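Local coordinates for amidohydrolase 3 domain-containing protein (Pyrococcus furiosus, PDB 3ICJ) that binds two zinc ions and is probably an amidohydrolase that cleaves carbon-nitrogen bonds other than peptide bonds, its substrate being uncharacterised, at residues G141-E146 with Y166-H171; K276-N281 with K339-D344. One frame throughout, in Å; residues are numbered along the deposited sequence.

Interaction 1. Residues G141-E146 with Y166-H171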
loop_
_atom_site.group_PDB
_atom_site.type_symbol
_atom_site.label_atom_id
_atom_site.label_comp_id
_atom_site.label_asym_id
_atom_site.label_seq_id
_atom_site.Cartn_x
_atom_site.Cartn_y
_atom_site.Cartn_z
ATOM N N GLY A 141 18.753 -0.624 -9.352
ATOM C CA GLY A 141 18.574 -0.943 -10.759
ATOM C C GLY A 141 19.803 -1.167 -11.617
ATOM O O GLY A 141 19.674 -1.280 -12.834
ATOM N N TRP A 142 20.991 -1.229 -11.013
ATOM C CA TRP A 142 22.196 -1.571 -11.778
ATOM C C TRP A 142 22.257 -3.061 -12.145
ATOM O O TRP A 142 21.593 -3.900 -11.533
ATOM C CB TRP A 142 23.479 -1.130 -11.061
ATOM C CG TRP A 142 23.714 -1.751 -9.701
ATOM C CD1 TRP A 142 23.419 -1.188 -8.485
ATOM C CD2 TRP A 142 24.311 -3.035 -9.413
ATOM N NE1 TRP A 142 23.787 -2.033 -7.465
ATOM C CE2 TRP A 142 24.337 -3.173 -8.001
ATOM C CE3 TRP A 142 24.827 -4.075 -10.205
ATOM C CZ2 TRP A 142 24.858 -4.318 -7.362
ATOM C CZ3 TRP A 142 25.335 -5.219 -9.568
ATOM C CH2 TRP A 142 25.353 -5.324 -8.161
ATOM N N ASP A 143 23.085 -3.373 -13.132
ATOM C CA ASP A 143 23.245 -4.728 -13.640
ATOM C C ASP A 143 24.688 -4.824 -14.116
ATOM O O ASP A 143 25.138 -3.991 -14.911
ATOM C CB ASP A 143 22.258 -4.956 -14.797
ATOM C CG ASP A 143 22.191 -6.411 -15.277
ATOM O OD1 ASP A 143 23.149 -7.192 -15.093
ATOM O OD2 ASP A 143 21.152 -6.768 -15.875
ATOM N N GLN A 144 25.407 -5.836 -13.626
ATOM C CA GLN A 144 26.833 -6.019 -13.951
ATOM C C GLN A 144 27.099 -6.374 -15.425
ATOM O O GLN A 144 28.202 -6.153 -15.918
ATOM C CB GLN A 144 27.495 -7.044 -13.018
ATOM C CG GLN A 144 27.122 -8.508 -13.278
ATOM C CD GLN A 144 25.839 -8.948 -12.581
ATOM O OE1 GLN A 144 25.152 -8.163 -11.910
ATOM N NE2 GLN A 144 25.515 -10.220 -12.734
ATOM N N ASP A 145 26.088 -6.911 -16.109
ATOM C CA ASP A 145 26.167 -7.196 -17.549
ATOM C C ASP A 145 26.144 -5.917 -18.371
ATOM O O ASP A 145 26.900 -5.787 -19.335
ATOM C CB ASP A 145 25.022 -8.110 -17.988
ATOM C CG ASP A 145 25.033 -9.446 -17.267
ATOM O OD1 ASP A 145 26.132 -9.969 -16.980
ATOM O OD2 ASP A 145 23.935 -9.973 -16.994
ATOM N N GLU A 146 25.279 -4.980 -17.976
ATOM C CA GLU A 146 25.192 -3.658 -18.604
ATOM C C GLU A 146 26.424 -2.793 -18.290
ATOM O O GLU A 146 26.857 -1.992 -19.117
ATOM C CB GLU A 146 23.907 -2.943 -18.169
ATOM C CG GLU A 146 22.610 -3.644 -18.586
ATOM C CD GLU A 146 21.355 -3.039 -17.947
ATOM O OE1 GLU A 146 21.447 -2.421 -16.864
ATOM O OE2 GLU A 146 20.260 -3.192 -18.530
ATOM N N TYR A 166 21.025 -1.007 -4.630
ATOM C CA TYR A 166 20.413 -2.277 -5.003
ATOM C C TYR A 166 20.809 -2.686 -6.418
ATOM O O TYR A 166 21.012 -1.837 -7.286
ATOM C CB TYR A 166 18.889 -2.191 -4.887
ATOM C CG TYR A 166 18.385 -2.158 -3.463
ATOM C CD1 TYR A 166 18.193 -3.331 -2.745
ATOM C CD2 TYR A 166 18.099 -0.953 -2.835
ATOM C CE1 TYR A 166 17.732 -3.305 -1.442
ATOM C CE2 TYR A 166 17.638 -0.916 -1.533
ATOM C CZ TYR A 166 17.456 -2.095 -0.841
ATOM O OH TYR A 166 16.996 -2.064 0.455
ATOM N N ARG A 167 20.917 -3.991 -6.642
ATOM C CA ARG A 167 20.853 -4.544 -7.990
ATOM C C ARG A 167 19.425 -4.532 -8.525
ATOM O O ARG A 167 18.473 -4.324 -7.773
ATOM C CB ARG A 167 21.409 -5.969 -8.012
ATOM C CG ARG A 167 21.816 -6.457 -9.393
ATOM C CD ARG A 167 22.260 -7.909 -9.357
ATOM N NE ARG A 167 22.557 -8.423 -10.691
ATOM C CZ ARG A 167 21.635 -8.827 -11.559
ATOM N NH1 ARG A 167 20.350 -8.777 -11.235
ATOM N NH2 ARG A 167 21.996 -9.281 -12.752
ATOM N N ARG A 168 19.284 -4.754 -9.827
ATOM C CA ARG A 168 17.971 -4.796 -10.460
ATOM C C ARG A 168 16.996 -5.645 -9.650
ATOM O O ARG A 168 15.891 -5.205 -9.332
ATOM C CB ARG A 168 18.080 -5.339 -11.886
ATOM C CG ARG A 168 18.045 -4.266 -12.962
ATOM C CD ARG A 168 18.205 -4.868 -14.348
ATOM N NE ARG A 168 17.135 -5.811 -14.661
ATOM C CZ ARG A 168 17.280 -7.132 -14.660
ATOM N NH1 ARG A 168 18.454 -7.672 -14.361
ATOM N NH2 ARG A 168 16.252 -7.915 -14.957
ATOM N N CYS A 169 17.413 -6.863 -9.319
ATOM C CA CYS A 169 16.511 -7.848 -8.734
ATOM C C CYS A 169 16.041 -7.410 -7.351
ATOM O O CYS A 169 15.028 -7.896 -6.847
ATOM C CB CYS A 169 17.194 -9.215 -8.649
ATOM S SG CYS A 169 18.888 -9.166 -8.017
ATOM N N PHE A 170 16.781 -6.490 -6.742
ATOM C CA PHE A 170 16.641 -6.211 -5.291
ATOM C C PHE A 170 17.035 -7.393 -4.387
ATOM O O PHE A 170 16.767 -7.372 -3.184
ATOM C CB PHE A 170 15.242 -5.669 -4.896
ATOM C CG PHE A 170 14.903 -4.326 -5.498
ATOM C CD1 PHE A 170 15.232 -3.146 -4.831
ATOM C CD2 PHE A 170 14.232 -4.243 -6.718
ATOM C CE1 PHE A 170 14.915 -1.896 -5.383
ATOM C CE2 PHE A 170 13.911 -3.000 -7.281
ATOM C CZ PHE A 170 14.254 -1.824 -6.607
ATOM N N HIS A 171 17.673 -8.416 -4.959
ATOM C CA HIS A 171 18.140 -9.568 -4.179
ATOM C C HIS A 171 19.605 -9.404 -3.761
ATOM O O HIS A 171 20.104 -10.182 -2.948
ATOM C CB HIS A 171 17.933 -10.897 -4.936
ATOM C CG HIS A 171 16.511 -11.149 -5.338
ATOM N ND1 HIS A 171 15.456 -11.040 -4.456
ATOM C CD2 HIS A 171 15.972 -11.503 -6.528
ATOM C CE1 HIS A 171 14.328 -11.311 -5.087
ATOM N NE2 HIS A 171 14.614 -11.596 -6.346
#
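Arg167 lays its aliphatic stem over one face of the Trp142 indole: Arg167 CG stands 3.8 Å from the centroid of the six-membered ring and only 14° off its normal, the geometry of a CH-pi contact. The stem runs on extended from CG to NE, with CG anti to the backbone N (chi1 -161°), which carries the guanidinium past the ring toward Gln144. The ring and guanidinium planes stand 71° apart, so the two groups do not stack. Arg167 NE gives a nearly straight bond to Gln144 OE1 (2.9 Å), on a lone pair in the carbonyl plane and close to the guanidinium plane; a bond from NH2 to the same oxygen is weak. Asp143 meets both arginines. Its OD1 lies 3.3 Å from Arg167 NH2 but well out of the guanidinium plane, a pairing of charges alone, while OD2 lies 3.2 Å from Arg168 NH1. OD1 also accepts from Asp145 N at 3.1 Å, capping the helix that follows. Trp142 NE1 is hydrogen-bonded to Leu165 O. Arg168 N donates to Trp142 O (3.0 Å), in keeping with the parallel bridge between Trp142 and Arg167. The arrangement is that of neighbouring parallel strands, 137-142 and 163-167, meeting at their C-terminal ends within a mixed sheet, where the first strand leads into an N-capped helix and the second into a type I turn.

Interaction 2. Residues K276-N281 with K339-D344; sequences KLEELN and KPLGLD
Leu341 reaches from its loop to the C-terminal part of helix 274-280, and its two methyls do the touching. Its CB stays farther back, and CG, anti to the carbonyl carbon (chi1 -62°), sets the fork facing the helix. From there CD1 goes to Glu278 CG at 4.1 Å, meeting the aliphatic part of that side chain, and lies 4.4 Å from Leu277 CB. The other branch, CD2, comes within 3.6 Å of Asn281 OD1, an apolar methyl against an amide oxygen. The side chains of Leu341 and Glu278 cross at about a right angle, and the carboxylate of Glu278 extends beyond the contact to a salt bridge with Arg337. Both segments carry a Schellman motif: Asn281, with phi 52°, is the C-prime residue of helix 274-280, where Leu282 N bonds to Leu277 O, and Gly342, with phi 65°, plays the same part after helix 328-338, where Leu343 N bonds to Ala338 O. Two helix C-termini therefore meet here, each just ahead of the chain's return toward a strand. Beyond the second cap, the first side-chain bond of Leu343 points toward 276-281, and its CD1 touches Leu277 CD1 at 3.9 Å, the two leucines crossing obliquely. Leu277 also packs on Leu282 and Leu343 on Val295, while the backbone of Leu341 is hydrogen-bonded to Lys284.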
loop_
_atom_site.group_PDB
_atom_site.type_symbol
_atom_site.label_atom_id
_atom_site.label_comp_id
_atom_site.label_asym_id
_atom_site.label_seq_id
_atom_site.Cartn_x
_atom_site.Cartn_y
_atom_site.Cartn_z
ATOM N N LYS A 276 4.225 -0.120 24.121
ATOM C CA LYS A 276 4.153 1.305 24.446
ATOM C C LYS A 276 2.712 1.813 24.450
ATOM O O LYS A 276 2.348 2.628 25.308
ATOM C CB LYS A 276 5.025 2.138 23.489
ATOM C CG LYS A 276 6.530 2.010 23.752
ATOM C CD LYS A 276 7.325 2.808 22.730
ATOM C CE LYS A 276 8.826 2.652 22.992
ATOM N NZ LYS A 276 9.639 3.571 22.141
ATOM N N LEU A 277 1.896 1.296 23.522
ATOM C CA LEU A 277 0.459 1.605 23.495
ATOM C C LEU A 277 -0.271 1.173 24.784
ATOM O O LEU A 277 -1.000 1.975 25.381
ATOM C CB LEU A 277 -0.227 1.031 22.239
ATOM C CG LEU A 277 0.142 1.498 20.822
ATOM C CD1 LEU A 277 -0.976 1.109 19.828
ATOM C CD2 LEU A 277 0.379 2.982 20.739
ATOM N N GLU A 278 -0.035 -0.067 25.217
ATOM C CA GLU A 278 -0.618 -0.620 26.454
ATOM C C GLU A 278 -0.220 0.128 27.719
ATOM O O GLU A 278 -1.016 0.220 28.664
ATOM C CB GLU A 278 -0.276 -2.113 26.602
ATOM C CG GLU A 278 -0.953 -2.958 25.567
ATOM C CD GLU A 278 -0.553 -4.404 25.610
ATOM O OE1 GLU A 278 0.452 -4.747 26.273
ATOM O OE2 GLU A 278 -1.260 -5.210 24.976
ATOM N N GLU A 279 0.994 0.688 27.721
ATOM C CA GLU A 279 1.499 1.450 28.868
ATOM C C GLU A 279 0.851 2.831 28.999
ATOM O O GLU A 279 0.880 3.429 30.072
ATOM C CB GLU A 279 3.037 1.545 28.873
ATOM C CG GLU A 279 3.769 0.272 29.291
ATOM C CD GLU A 279 3.495 -0.125 30.741
ATOM O OE1 GLU A 279 3.097 -1.291 30.970
ATOM O OE2 GLU A 279 3.657 0.729 31.645
ATOM N N LEU A 280 0.228 3.306 27.924
ATOM C CA LEU A 280 -0.576 4.525 27.973
ATOM C C LEU A 280 -2.071 4.260 27.869
ATOM O O LEU A 280 -2.861 5.192 27.978
ATOM C CB LEU A 280 -0.173 5.489 26.850
ATOM C CG LEU A 280 1.068 6.346 27.071
ATOM C CD1 LEU A 280 1.488 6.916 25.748
ATOM C CD2 LEU A 280 0.801 7.467 28.085
ATOM N N ASN A 281 -2.445 2.993 27.655
ATOM C CA ASN A 281 -3.793 2.601 27.172
ATOM C C ASN A 281 -4.225 3.358 25.903
ATOM O O ASN A 281 -5.413 3.638 25.698
ATOM C CB ASN A 281 -4.842 2.720 28.295
ATOM C CG ASN A 281 -6.120 1.939 28.017
ATOM O OD1 ASN A 281 -6.121 0.924 27.315
ATOM N ND2 ASN A 281 -7.225 2.428 28.569
ATOM N N LYS A 339 -7.948 -6.251 20.736
ATOM C CA LYS A 339 -9.333 -6.159 21.215
ATOM C C LYS A 339 -9.615 -5.058 22.275
ATOM O O LYS A 339 -10.379 -4.132 21.975
ATOM C CB LYS A 339 -9.835 -7.515 21.710
ATOM C CG LYS A 339 -10.283 -8.489 20.644
ATOM C CD LYS A 339 -10.763 -9.729 21.382
ATOM C CE LYS A 339 -11.460 -10.688 20.480
ATOM N NZ LYS A 339 -11.594 -11.997 21.195
ATOM N N PRO A 340 -8.972 -5.100 23.468
ATOM C CA PRO A 340 -9.397 -4.025 24.388
ATOM C C PRO A 340 -8.869 -2.621 24.000
ATOM O O PRO A 340 -9.388 -1.637 24.498
ATOM C CB PRO A 340 -8.840 -4.475 25.747
ATOM C CG PRO A 340 -7.611 -5.238 25.406
ATOM C CD PRO A 340 -7.907 -5.927 24.074
ATOM N N LEU A 341 -7.893 -2.539 23.088
ATOM C CA LEU A 341 -7.422 -1.241 22.548
ATOM C C LEU A 341 -8.284 -0.726 21.382
ATOM O O LEU A 341 -8.007 0.347 20.817
ATOM C CB LEU A 341 -5.941 -1.315 22.129
ATOM C CG LEU A 341 -4.913 -1.619 23.239
ATOM C CD1 LEU A 341 -3.530 -1.859 22.642
ATOM C CD2 LEU A 341 -4.862 -0.521 24.277
ATOM N N GLY A 342 -9.311 -1.503 21.007
ATOM C CA GLY A 342 -10.198 -1.165 19.897
ATOM C C GLY A 342 -9.506 -1.142 18.529
ATOM O O GLY A 342 -10.011 -0.533 17.588
ATOM N N LEU A 343 -8.350 -1.799 18.415
ATOM C CA LEU A 343 -7.562 -1.730 17.173
ATOM C C LEU A 343 -7.972 -2.818 16.188
ATOM O O LEU A 343 -8.283 -3.939 16.586
ATOM C CB LEU A 343 -6.053 -1.821 17.470
ATOM C CG LEU A 343 -5.415 -0.660 18.235
ATOM C CD1 LEU A 343 -4.001 -1.024 18.707
ATOM C CD2 LEU A 343 -5.381 0.600 17.366
ATOM N N ASP A 344 -8.002 -2.468 14.897
ATOM C CA ASP A 344 -8.158 -3.438 13.803
ATOM C C ASP A 344 -6.916 -4.349 13.657
ATOM O O ASP A 344 -5.802 -3.999 14.077
ATOM C CB ASP A 344 -8.402 -2.688 12.469
ATOM C CG ASP A 344 -9.073 -3.565 11.396
ATOM O OD1 ASP A 344 -9.582 -4.676 11.714
ATOM O OD2 ASP A 344 -9.112 -3.118 10.233
#

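Overall arrangement
Interactions 1 and 2 lie on opposite sides of the chain's centre, their own centres 42 Å apart and their nearest atoms about 24 Å apart, and they share no helix or strand. Both are away from the zinc sites. Interaction 1 joins neighbouring strands of one sheet and is partly buried, covering 415 Å²; interaction 2, which brings together two helix ends, is a buried contact despite its smaller 200 Å². Their chemistry differs accordingly: 141-146 and 166-171 combine a backbone hydrogen bond, a salt-bridge network and a CH-pi contact, and mix buried residues with an exposed arginine, whereas 276-281 and 339-344 meet mainly through buried leucines, with polar Glu278 and Asn281 at the margin.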